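Local coordinates for FixK2 protein (Bradyrhizobium japonicum, PDB 4I2O), which probably acts as a DNA-binding transcription factor of the CRP/FNR superfamily, with a role in the regulation of nitrogen fixation, at residues 162-167 / 188-193. The protein carries 1 engineered substitution. Sequence-based numbering, arbitrary orientation.
Sequences ATFLLE and GDYLGL. With nucleotides of chain D.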
# COMPACT_ATOMS: atom_id res chain seq x y z
N ALA A 162 -4.44 -12.76 13.00
CA ALA A 162 -4.69 -12.05 14.23
C ALA A 162 -4.82 -10.55 13.93
O ALA A 162 -5.67 -9.88 14.51
CB ALA A 162 -3.57 -12.29 15.21
N THR A 163 -3.98 -10.04 13.03
CA THR A 163 -4.13 -8.60 12.66
C THR A 163 -5.54 -8.36 12.12
O THR A 163 -6.21 -7.41 12.51
CB THR A 163 -3.11 -8.18 11.59
OG1 THR A 163 -1.84 -8.38 12.18
CG2 THR A 163 -3.27 -6.65 11.26
N PHE A 164 -5.97 -9.22 11.20
CA PHE A 164 -7.26 -9.10 10.55
C PHE A 164 -8.37 -9.12 11.59
O PHE A 164 -9.28 -8.25 11.58
CB PHE A 164 -7.45 -10.24 9.55
CG PHE A 164 -8.89 -10.40 9.08
CD1 PHE A 164 -9.39 -9.54 8.07
CD2 PHE A 164 -9.70 -11.38 9.62
CE1 PHE A 164 -10.69 -9.65 7.59
CE2 PHE A 164 -11.06 -11.53 9.18
CZ PHE A 164 -11.54 -10.65 8.14
N LEU A 165 -8.37 -10.10 12.48
CA LEU A 165 -9.45 -10.18 13.51
C LEU A 165 -9.52 -8.93 14.39
O LEU A 165 -10.59 -8.41 14.71
CB LEU A 165 -9.21 -11.35 14.41
CG LEU A 165 -9.45 -12.70 13.73
CD1 LEU A 165 -8.85 -13.89 14.55
CD2 LEU A 165 -10.95 -12.92 13.38
N LEU A 166 -8.37 -8.44 14.81
CA LEU A 166 -8.35 -7.19 15.56
C LEU A 166 -8.84 -5.96 14.79
O LEU A 166 -9.53 -5.11 15.37
CB LEU A 166 -6.95 -6.94 16.14
CG LEU A 166 -6.47 -7.94 17.23
CD1 LEU A 166 -4.95 -7.76 17.37
CD2 LEU A 166 -7.17 -7.69 18.56
N GLU A 167 -8.47 -5.85 13.51
CA GLU A 167 -8.99 -4.77 12.66
C GLU A 167 -10.52 -4.88 12.55
O GLU A 167 -11.27 -3.88 12.67
CB GLU A 167 -8.36 -4.85 11.26
CG GLU A 167 -8.87 -3.72 10.39
CD GLU A 167 -8.39 -3.76 8.96
OE1 GLU A 167 -7.89 -4.79 8.46
OE2 GLU A 167 -8.52 -2.72 8.31
N GLY A 188 -8.70 -14.67 2.83
CA GLY A 188 -7.36 -15.07 2.34
C GLY A 188 -6.87 -14.08 1.28
O GLY A 188 -5.70 -13.73 1.34
N ASP A 189 -7.72 -13.63 0.33
CA ASP A 189 -7.24 -12.66 -0.69
C ASP A 189 -6.94 -11.28 -0.16
O ASP A 189 -6.12 -10.56 -0.76
CB ASP A 189 -8.19 -12.56 -1.95
CG ASP A 189 -8.21 -13.83 -2.73
OD1 ASP A 189 -7.22 -14.60 -2.65
OD2 ASP A 189 -9.16 -14.03 -3.55
N TYR A 190 -7.45 -10.94 1.03
CA TYR A 190 -7.02 -9.70 1.71
C TYR A 190 -5.68 -9.90 2.37
O TYR A 190 -4.83 -8.99 2.39
CB TYR A 190 -8.07 -9.39 2.81
CG TYR A 190 -7.88 -8.09 3.62
CD1 TYR A 190 -7.72 -6.83 3.00
CD2 TYR A 190 -7.90 -8.14 5.01
CE1 TYR A 190 -7.64 -5.65 3.77
CE2 TYR A 190 -7.82 -6.95 5.78
CZ TYR A 190 -7.70 -5.73 5.15
OH TYR A 190 -7.66 -4.55 5.87
N LEU A 191 -5.42 -11.11 2.85
CA LEU A 191 -4.21 -11.37 3.66
C LEU A 191 -3.08 -12.07 2.88
O LEU A 191 -2.08 -12.42 3.49
CB LEU A 191 -4.54 -12.30 4.89
CG LEU A 191 -5.62 -11.74 5.83
CD1 LEU A 191 -5.89 -12.76 6.99
CD2 LEU A 191 -5.08 -10.37 6.34
N GLY A 192 -3.22 -12.28 1.57
CA GLY A 192 -2.15 -12.93 0.79
C GLY A 192 -2.02 -14.40 1.16
O GLY A 192 -0.94 -14.97 1.07
N LEU A 193 -3.13 -15.02 1.57
CA LEU A 193 -3.15 -16.47 2.03
C LEU A 193 -4.26 -17.22 1.32
O LEU A 193 -5.12 -16.61 0.71
CB LEU A 193 -3.46 -16.55 3.57
CG LEU A 193 -2.46 -15.83 4.50
CD1 LEU A 193 -3.01 -15.82 5.95
CD2 LEU A 193 -1.09 -16.60 4.41
P DA D 19 -0.77 -19.93 1.63
OP1 DA D 19 -0.89 -18.64 0.87
OP2 DA D 19 -1.89 -20.37 2.52
O5' DA D 19 -0.42 -21.02 0.54
C5' DA D 19 0.73 -20.92 -0.29
C4' DA D 19 0.61 -21.96 -1.39
O4' DA D 19 0.92 -23.28 -0.83
C3' DA D 19 -0.77 -22.14 -2.05
O3' DA D 19 -0.45 -22.27 -3.48
C2' DA D 19 -1.38 -23.38 -1.41
C1' DA D 19 -0.15 -24.19 -0.96
N9 DA D 19 -0.34 -24.82 0.33
C8 DA D 19 -0.75 -24.29 1.52
N7 DA D 19 -0.82 -25.16 2.54
C5 DA D 19 -0.41 -26.34 1.96
C6 DA D 19 -0.22 -27.61 2.52
N6 DA D 19 -0.47 -27.89 3.82
N1 DA D 19 0.21 -28.60 1.69
C2 DA D 19 0.47 -28.28 0.41
N3 DA D 19 0.37 -27.12 -0.23
C4 DA D 19 -0.12 -26.16 0.60
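Phe164 and Leu191 mark the nearest approach of the two backbones, their CA atoms 7.9 Å apart where helix 157-172 passes the C-terminal end of helix 184-191. The flat ring of Phe164 fills the space between the helices, and the methyls of Leu191 pack against its base: Phe164 CB rests against both, 3.9 Å from Leu191 CD1. The ring itself reaches on to Tyr190. There Phe164 CD1 lies 3.7 Å from Tyr190 CD2, and the side chains cross obliquely, with Tyr190 CE2 at the edge of the Phe164 ring, in its plane.

Tyr190 combines this apolar flank with a polar end. With CG anti to the backbone N (chi1 -177°), the ring is laid alongside Phe164 with its hydroxyl at Glu167, and Tyr190 OH donates a hydrogen bond to Glu167 OE1 at 2.6 Å. The carboxylate receives it through the syn lone pair of OE1, close to the ring plane, the two flat groups turned 28° from each other. Glu167 can reach this far because its chain is extended, and Glu167 OE2 is held in turn by Arg171 and His144, so the anion is gripped on both oxygens. The ring of Tyr190 also stacks with His148 of helix 128-154. A phenylalanine in place of Tyr190 would probably leave Glu167 OE1 without its hydroxyl donor and the carboxylate less firmly fixed in rotation.

Beyond Leu191, Gly192 takes positive phi (70°), readily adopted without a side chain, and the Leu193 N to Gly188 O bond (2.9 Å) closes the turn. Leu193 CA then comes within 3.3 Å of OP1 of DA19 of chain D. This is the helix-turn-helix of the CRP family: helix 184-191, packed against helix 157-172, turns at glycine into helix 195-207 beside the DNA backbone.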